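Local coordinates for ESAT-6-like protein EsxG (Mycobacterium smegmatis, PDB 3Q4H) that is a secreted protein of the WXG100 family that probably forms a helical-hairpin heterodimer with a related partner for export through a type VII secretion system, at residues 25-30 against 68-73; 32-37 against 57-62; 42-45 against 51-54. All coordinates share one frame; numbering follows the deposited sequence.

Interaction 1. Residues 25-30 against 68-73; sequences LMRSTI and ALLDIA
Arg-27 and Asp-71 form a salt bridge that uses a single carboxylate oxygen. OD1 of Asp-71 lies 2.8 Å from NH2 and 2.9 Å from NH1 of Arg-27, so both terminal nitrogens converge on it at the edge of the guanidinium. Both hydrogen bonds are weak and bent, at 125-128°, since two N-H groups share one oxygen. With both nitrogens on OD1 and the planes 49° apart, this is not the flat pairing in which each oxygen takes one nitrogen. The Arg-27 guanidinium has further partners: its strongest is Asp-79 of the second subunit, a copy of this protein, which takes NE in a salt bridge, while NH1 bonds to OD1 of Asn-67 in the same chain. The Asp-71 oxygens make weak hydrogen bonds with Ser-83 and Gln-87 of the second subunit.

One face of the guanidinium rests on Leu-70, whose CB stands 3.3 Å above the plane, displaced toward the rim. The Arg-27 chain, extended from CG to NE, runs antiparallel alongside the Leu-70 side chain, bringing its CG to 3.7 Å from Leu-70 CD1. The same methyl meets Met-26, a selenomethionine, with CG 4.0 Å from Leu-70 CD1; a bend at chi2 turns SE away from Leu-70, and chi3 sets only the terminal CE.

Helix 8-38 and helix 47-77 run antiparallel here, their local axes 167° apart in direction and 11.3 Å distant. This separation fits a hairpin bridged by long side chains. The second subunit meets the Arg-27/Asp-71 side, and an aromatic residue of another protein's chain packs on Leu-70.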
loop_
_atom_site.group_PDB
_atom_site.type_symbol
_atom_site.label_atom_id
_atom_site.label_comp_id
_atom_site.label_asym_id
_atom_site.label_seq_id
_atom_site.Cartn_x
_atom_site.Cartn_y
_atom_site.Cartn_z
ATOM N N LEU A 25 1.443 -4.250 -2.907
ATOM C CA LEU A 25 2.154 -5.467 -2.529
ATOM C C LEU A 25 2.145 -6.528 -3.635
ATOM O O LEU A 25 3.105 -7.297 -3.767
ATOM C CB LEU A 25 1.610 -6.022 -1.207
ATOM C CG LEU A 25 2.006 -5.203 0.036
ATOM C CD1 LEU A 25 1.469 -5.827 1.316
ATOM C CD2 LEU A 25 3.516 -5.040 0.123
HETATM N N MSE A 26 1.083 -6.554 -4.439
HETATM C CA MSE A 26 1.079 -7.360 -5.658
HETATM C C MSE A 26 2.190 -6.895 -6.619
HETATM O O MSE A 26 3.026 -7.694 -7.025
HETATM C CB MSE A 26 -0.280 -7.293 -6.348
HETATM C CG MSE A 26 -0.360 -8.042 -7.684
HETATM SE SE MSE A 26 -0.083 -9.993 -7.584
HETATM C CE MSE A 26 -1.695 -10.479 -6.635
ATOM N N ARG A 27 2.208 -5.607 -6.961
ATOM C CA ARG A 27 3.261 -5.055 -7.811
ATOM C C ARG A 27 4.649 -5.448 -7.297
ATOM O O ARG A 27 5.567 -5.688 -8.080
ATOM C CB ARG A 27 3.193 -3.528 -7.860
ATOM C CG ARG A 27 1.903 -2.917 -8.393
ATOM C CD ARG A 27 2.074 -1.416 -8.579
ATOM N NE ARG A 27 0.821 -0.674 -8.429
ATOM C CZ ARG A 27 -0.016 -0.376 -9.420
ATOM N NH1 ARG A 27 0.220 -0.779 -10.666
ATOM N NH2 ARG A 27 -1.114 0.319 -9.164
ATOM N N SER A 28 4.791 -5.480 -5.972
ATOM C CA SER A 28 6.041 -5.860 -5.315
ATOM C C SER A 28 6.350 -7.351 -5.489
ATOM O O SER A 28 7.482 -7.728 -5.770
ATOM C CB SER A 28 5.968 -5.515 -3.824
ATOM O OG SER A 28 7.222 -5.714 -3.193
ATOM N N THR A 29 5.330 -8.187 -5.309
ATOM C CA THR A 29 5.450 -9.625 -5.513
ATOM C C THR A 29 5.801 -9.977 -6.948
ATOM O O THR A 29 6.648 -10.836 -7.169
ATOM C CB THR A 29 4.151 -10.313 -5.160
ATOM O OG1 THR A 29 3.849 -10.033 -3.789
ATOM C CG2 THR A 29 4.252 -11.826 -5.375
ATOM N N ILE A 30 5.148 -9.325 -7.911
ATOM C CA ILE A 30 5.471 -9.494 -9.320
ATOM C C ILE A 30 6.946 -9.178 -9.585
ATOM O O ILE A 30 7.613 -9.910 -10.313
ATOM C CB ILE A 30 4.585 -8.589 -10.230
ATOM C CG1 ILE A 30 3.152 -9.114 -10.272
ATOM C CG2 ILE A 30 5.120 -8.536 -11.664
ATOM C CD1 ILE A 30 2.192 -8.212 -10.996
ATOM N N ALA A 68 -1.624 -2.207 -15.171
ATOM C CA ALA A 68 -2.624 -1.308 -15.740
ATOM C C ALA A 68 -3.971 -1.515 -15.048
ATOM O O ALA A 68 -4.704 -0.553 -14.801
ATOM C CB ALA A 68 -2.751 -1.510 -17.248
ATOM N N LEU A 69 -4.285 -2.764 -14.710
ATOM C CA LEU A 69 -5.552 -3.070 -14.045
ATOM C C LEU A 69 -5.586 -2.582 -12.589
ATOM O O LEU A 69 -6.613 -2.080 -12.118
ATOM C CB LEU A 69 -5.872 -4.571 -14.136
ATOM C CG LEU A 69 -6.560 -5.028 -15.436
ATOM C CD1 LEU A 69 -6.600 -6.547 -15.534
ATOM C CD2 LEU A 69 -7.951 -4.466 -15.525
ATOM N N LEU A 70 -4.472 -2.741 -11.881
ATOM C CA LEU A 70 -4.356 -2.222 -10.524
ATOM C C LEU A 70 -4.477 -0.696 -10.533
ATOM O O LEU A 70 -5.103 -0.114 -9.645
ATOM C CB LEU A 70 -3.034 -2.642 -9.885
ATOM C CG LEU A 70 -2.854 -4.131 -9.560
ATOM C CD1 LEU A 70 -1.403 -4.443 -9.120
ATOM C CD2 LEU A 70 -3.848 -4.575 -8.491
ATOM N N ASP A 71 -3.914 -0.049 -11.552
ATOM C CA ASP A 71 -4.044 1.411 -11.685
ATOM C C ASP A 71 -5.507 1.842 -11.704
ATOM O O ASP A 71 -5.853 2.897 -11.173
ATOM C CB ASP A 71 -3.317 1.939 -12.930
ATOM C CG ASP A 71 -1.801 1.941 -12.770
ATOM O OD1 ASP A 71 -1.299 1.453 -11.735
ATOM O OD2 ASP A 71 -1.096 2.428 -13.674
ATOM N N ILE A 72 -6.366 1.026 -12.304
ATOM C CA ILE A 72 -7.790 1.325 -12.345
ATOM C C ILE A 72 -8.402 1.076 -10.964
ATOM O O ILE A 72 -9.158 1.898 -10.461
ATOM C CB ILE A 72 -8.513 0.500 -13.446
ATOM C CG1 ILE A 72 -7.955 0.867 -14.825
ATOM C CG2 ILE A 72 -10.017 0.738 -13.416
ATOM C CD1 ILE A 72 -8.159 -0.213 -15.880
ATOM N N ALA A 73 -8.061 -0.041 -10.338
ATOM C CA ALA A 73 -8.585 -0.330 -9.013
ATOM C C ALA A 73 -8.264 0.812 -8.047
ATOM O O ALA A 73 -9.127 1.245 -7.285
ATOM C CB ALA A 73 -8.018 -1.630 -8.495
#

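Interaction 2. Residues 32-37 against 57-62; sequences QAEQAA and ARFVEV
The carboxylate of Glu-34 lies beside the edge of the Phe-59 ring, close to the ring plane. OE1 of Glu-34 faces the rim at 3.4 Å from Phe-59 CD2 and 3.5 Å from CE2, and the two planes differ by only 13°. This nearly coplanar arrangement puts a probably negative oxygen against the electropositive C-H rim, a favourable placement that needs no classical hydrogen bond. Ala-33 supplies a second, apolar neighbour: its CB is 4.3 Å from Phe-59 CZ and approaches the ring obliquely. Another aromatic ring, belonging to the chain of another protein, also meets Phe-59.

The other carboxylate oxygen merely touches Val-60. OE2 of Glu-34 is 3.5 Å from Val-60 CG2, the branch that lies beside the valine backbone N, so the acid spans two consecutive residues of the facing helix. It gets there through a bend in its chain: CG is anti to the backbone N, and the turn at chi2 (77°) brings the carboxylate round toward the ring edge. OE2 also shares a weak hydrogen bond with His-56 NE2.

Across the hairpin, Glu-34 and Val-60 are the closest backbone pair, their CA atoms 8.1 Å apart. The local axes of helix 8-38 and helix 47-77 lie 11.6 Å apart and run antiparallel at 167°. Another protein's chain packs on Ala-33 and Phe-59, whereas Pro-10 of the second subunit, a copy of this protein, borders Glu-34.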
loop_
_atom_site.group_PDB
_atom_site.type_symbol
_atom_site.label_atom_id
_atom_site.label_comp_id
_atom_site.label_asym_id
_atom_site.label_seq_id
_atom_site.Cartn_x
_atom_site.Cartn_y
_atom_site.Cartn_z
ATOM N N GLN A 32 9.541 -9.084 -7.339
ATOM C CA GLN A 32 10.381 -10.104 -6.707
ATOM C C GLN A 32 10.360 -11.435 -7.466
ATOM O O GLN A 32 11.342 -12.163 -7.469
ATOM C CB GLN A 32 9.950 -10.335 -5.254
ATOM C CG GLN A 32 10.209 -9.150 -4.342
ATOM C CD GLN A 32 9.995 -9.493 -2.880
ATOM O OE1 GLN A 32 9.113 -8.933 -2.215
ATOM N NE2 GLN A 32 10.794 -10.428 -2.369
ATOM N N ALA A 33 9.238 -11.759 -8.094
ATOM C CA ALA A 33 9.146 -12.985 -8.880
ATOM C C ALA A 33 10.002 -12.865 -10.136
ATOM O O ALA A 33 10.596 -13.842 -10.587
ATOM C CB ALA A 33 7.705 -13.282 -9.238
ATOM N N GLU A 34 10.069 -11.655 -10.678
ATOM C CA GLU A 34 10.841 -11.365 -11.884
ATOM C C GLU A 34 12.346 -11.500 -11.623
ATOM O O GLU A 34 13.066 -12.078 -12.426
ATOM C CB GLU A 34 10.475 -9.960 -12.388
ATOM C CG GLU A 34 11.344 -9.398 -13.512
ATOM C CD GLU A 34 11.035 -9.967 -14.877
ATOM O OE1 GLU A 34 10.191 -10.882 -14.986
ATOM O OE2 GLU A 34 11.650 -9.487 -15.858
ATOM N N GLN A 35 12.807 -10.971 -10.492
ATOM C CA GLN A 35 14.208 -11.099 -10.080
ATOM C C GLN A 35 14.622 -12.555 -9.937
ATOM O O GLN A 35 15.704 -12.944 -10.366
ATOM C CB GLN A 35 14.448 -10.397 -8.746
ATOM C CG GLN A 35 14.314 -8.890 -8.784
ATOM C CD GLN A 35 14.739 -8.224 -7.473
ATOM O OE1 GLN A 35 15.883 -8.372 -7.036
ATOM N NE2 GLN A 35 13.823 -7.482 -6.854
ATOM N N ALA A 36 13.762 -13.352 -9.319
ATOM C CA ALA A 36 14.004 -14.780 -9.174
ATOM C C ALA A 36 14.009 -15.494 -10.527
ATOM O O ALA A 36 14.728 -16.466 -10.700
ATOM C CB ALA A 36 12.970 -15.393 -8.256
ATOM N N ALA A 37 13.212 -15.009 -11.474
ATOM C CA ALA A 37 13.187 -15.547 -12.835
ATOM C C ALA A 37 14.459 -15.213 -13.635
ATOM O O ALA A 37 15.068 -16.099 -14.236
ATOM C CB ALA A 37 11.963 -15.032 -13.566
ATOM N N ALA A 57 9.020 -13.285 -21.678
ATOM C CA ALA A 57 8.440 -12.161 -22.441
ATOM C C ALA A 57 6.923 -12.061 -22.268
ATOM O O ALA A 57 6.353 -10.973 -22.274
ATOM C CB ALA A 57 8.786 -12.290 -23.914
ATOM N N ARG A 58 6.286 -13.217 -22.130
ATOM C CA ARG A 58 4.865 -13.313 -21.850
ATOM C C ARG A 58 4.553 -12.801 -20.436
ATOM O O ARG A 58 3.620 -12.014 -20.230
ATOM C CB ARG A 58 4.436 -14.775 -22.001
ATOM C CG ARG A 58 3.027 -15.093 -21.566
ATOM C CD ARG A 58 2.028 -14.252 -22.312
ATOM N NE ARG A 58 0.667 -14.635 -21.975
ATOM C CZ ARG A 58 -0.422 -13.996 -22.391
ATOM N NH1 ARG A 58 -0.328 -12.922 -23.172
ATOM N NH2 ARG A 58 -1.616 -14.436 -22.012
ATOM N N PHE A 59 5.338 -13.251 -19.466
ATOM C CA PHE A 59 5.150 -12.829 -18.091
ATOM C C PHE A 59 5.329 -11.317 -17.944
ATOM O O PHE A 59 4.530 -10.648 -17.280
ATOM C CB PHE A 59 6.127 -13.565 -17.191
ATOM C CG PHE A 59 6.083 -13.118 -15.765
ATOM C CD1 PHE A 59 5.087 -13.570 -14.917
ATOM C CD2 PHE A 59 7.047 -12.257 -15.265
ATOM C CE1 PHE A 59 5.047 -13.167 -13.602
ATOM C CE2 PHE A 59 7.012 -11.853 -13.951
ATOM C CZ PHE A 59 6.008 -12.305 -13.118
ATOM N N VAL A 60 6.376 -10.778 -18.564
ATOM C CA VAL A 60 6.611 -9.334 -18.547
ATOM C C VAL A 60 5.454 -8.569 -19.197
ATOM O O VAL A 60 5.094 -7.495 -18.723
ATOM C CB VAL A 60 7.978 -8.955 -19.201
ATOM C CG1 VAL A 60 8.083 -7.460 -19.453
ATOM C CG2 VAL A 60 9.117 -9.414 -18.313
ATOM N N GLU A 61 4.856 -9.124 -20.251
ATOM C CA GLU A 61 3.675 -8.506 -20.879
ATOM C C GLU A 61 2.454 -8.476 -19.941
ATOM O O GLU A 61 1.786 -7.455 -19.817
ATOM C CB GLU A 61 3.287 -9.218 -22.185
ATOM C CG GLU A 61 1.809 -8.983 -22.572
ATOM C CD GLU A 61 1.404 -9.550 -23.922
ATOM O OE1 GLU A 61 2.184 -10.316 -24.537
ATOM O OE2 GLU A 61 0.280 -9.218 -24.361
ATOM N N VAL A 62 2.150 -9.605 -19.315
ATOM C CA VAL A 62 0.945 -9.718 -18.508
ATOM C C VAL A 62 1.047 -8.873 -17.226
ATOM O O VAL A 62 0.038 -8.315 -16.782
ATOM C CB VAL A 62 0.626 -11.188 -18.184
ATOM C CG1 VAL A 62 -0.634 -11.302 -17.350
ATOM C CG2 VAL A 62 0.472 -11.976 -19.457
#

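Interaction 3. Residues 42-45 against 51-54; sequences AFHM and AFQA
His-44 and Phe-52 meet across two backbones of different kind, with their CA atoms 8.3 Å apart, the shortest CA separation between the segments. Residues 42-45 form no regular helix or strand: Phe-43 has helix-like backbone angles although it lies in the loop, and the chain straightens at His-44, where psi reaches 176°, to remain extended through Met-45. Residues 51-54, by contrast, are a regular part of helix 47-77. The contact thus ties the connection between the two long helices to an early turn of the second one. His-44 probably occupies the place of the tryptophan of the Trp-X-Gly motif that names the WXG100 family.

Both side chains leave the backbone toward the opposite segment, and they cross at about a right angle. For Phe-52, a first torsion of -168° turns CG to the far side of its own backbone N and directs the ring at the loop. The meeting is narrow: CD2 of Phe-52 lies 4.0 Å from both CD2 and NE2 of His-44, so one phenyl carbon is near two atoms of the imidazole. The ring centroids are 5.4 Å apart and the planes are inclined by 36°, an oblique pairing that fits neither a stack nor an edge-to-face arrangement.

No hydrogen bond joins the two segments, and the contact between them is van der Waals in kind. The ND1 end of His-44 has its partner outside the segments: it is hydrogen-bonded to a polar side chain of the chain of another protein. Such a bond would limit rotation of the imidazole while Phe-52 packs near CD2 and NE2, which implies that this histidine serves the hairpin turn and the intermolecular interface together.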
loop_
_atom_site.group_PDB
_atom_site.type_symbol
_atom_site.label_atom_id
_atom_site.label_comp_id
_atom_site.label_asym_id
_atom_site.label_seq_id
_atom_site.Cartn_x
_atom_site.Cartn_y
_atom_site.Cartn_z
ATOM N N ALA A 42 20.167 -18.137 -16.850
ATOM C CA ALA A 42 21.556 -18.483 -17.200
ATOM C C ALA A 42 21.764 -19.961 -17.546
ATOM O O ALA A 42 22.354 -20.293 -18.580
ATOM C CB ALA A 42 22.503 -18.071 -16.065
ATOM N N PHE A 43 21.235 -20.829 -16.685
ATOM C CA PHE A 43 21.499 -22.270 -16.720
ATOM C C PHE A 43 21.227 -22.965 -18.067
ATOM O O PHE A 43 21.945 -23.900 -18.439
ATOM C CB PHE A 43 20.692 -22.959 -15.613
ATOM C CG PHE A 43 20.959 -22.407 -14.233
ATOM C CD1 PHE A 43 22.125 -22.724 -13.559
ATOM C CD2 PHE A 43 20.046 -21.569 -13.614
ATOM C CE1 PHE A 43 22.377 -22.223 -12.288
ATOM C CE2 PHE A 43 20.293 -21.064 -12.344
ATOM C CZ PHE A 43 21.463 -21.393 -11.682
ATOM N N HIS A 44 20.216 -22.489 -18.796
ATOM C CA HIS A 44 19.689 -23.193 -19.978
ATOM C C HIS A 44 20.435 -22.853 -21.270
ATOM O O HIS A 44 21.333 -22.010 -21.268
ATOM C CB HIS A 44 18.200 -22.880 -20.143
ATOM C CG HIS A 44 17.438 -22.940 -18.860
ATOM N ND1 HIS A 44 17.305 -24.102 -18.133
ATOM C CD2 HIS A 44 16.801 -21.978 -18.154
ATOM C CE1 HIS A 44 16.604 -23.858 -17.041
ATOM N NE2 HIS A 44 16.284 -22.577 -17.030
HETATM N N MSE A 45 20.055 -23.517 -22.363
HETATM C CA MSE A 45 20.676 -23.288 -23.671
HETATM C C MSE A 45 19.789 -23.775 -24.827
HETATM O O MSE A 45 19.258 -24.889 -24.785
HETATM C CB MSE A 45 22.035 -23.989 -23.733
ATOM N N ALA A 51 12.203 -21.506 -24.883
ATOM C CA ALA A 51 10.988 -21.725 -24.098
ATOM C C ALA A 51 10.923 -20.836 -22.842
ATOM O O ALA A 51 9.874 -20.283 -22.523
ATOM C CB ALA A 51 10.879 -23.191 -23.705
ATOM N N PHE A 52 12.043 -20.711 -22.133
ATOM C CA PHE A 52 12.127 -19.841 -20.965
ATOM C C PHE A 52 11.946 -18.375 -21.349
ATOM O O PHE A 52 11.105 -17.679 -20.779
ATOM C CB PHE A 52 13.470 -20.024 -20.256
ATOM C CG PHE A 52 13.523 -19.393 -18.897
ATOM C CD1 PHE A 52 13.853 -18.054 -18.754
ATOM C CD2 PHE A 52 13.237 -20.141 -17.761
ATOM C CE1 PHE A 52 13.893 -17.468 -17.502
ATOM C CE2 PHE A 52 13.278 -19.571 -16.513
ATOM C CZ PHE A 52 13.603 -18.227 -16.377
ATOM N N GLN A 53 12.739 -17.912 -22.311
ATOM C CA GLN A 53 12.649 -16.533 -22.786
ATOM C C GLN A 53 11.251 -16.181 -23.301
ATOM O O GLN A 53 10.766 -15.076 -23.070
ATOM C CB GLN A 53 13.684 -16.273 -23.882
ATOM C CG GLN A 53 15.116 -16.291 -23.386
ATOM C CD GLN A 53 16.120 -16.041 -24.503
ATOM O OE1 GLN A 53 16.125 -14.969 -25.112
ATOM N NE2 GLN A 53 16.973 -17.030 -24.779
ATOM N N ALA A 54 10.612 -17.119 -23.996
ATOM C CA ALA A 54 9.240 -16.921 -24.474
ATOM C C ALA A 54 8.274 -16.790 -23.305
ATOM O O ALA A 54 7.414 -15.910 -23.298
ATOM C CB ALA A 54 8.812 -18.061 -25.378
#

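Interactions 1 and 2 join helix 8-38 to helix 47-77, and interaction 3 joins the connecting loop to helix 47-77; their centres lie about 1, 14 and 27 Å from the centre of the chain. Neighbouring contact centres are 13 Å apart, and those of interactions 1 and 3 are 26 Å apart. In sequence they are nested: interaction 1 encloses interaction 2, which encloses interaction 3. Packing joins successive pairs, through Ile-30 with Phe-59 and Ala-37 with Phe-52. All three border another protein's chain, while interactions 1 and 2 also touch the second subunit, so the hairpin contacts and the assembly interfaces share residues.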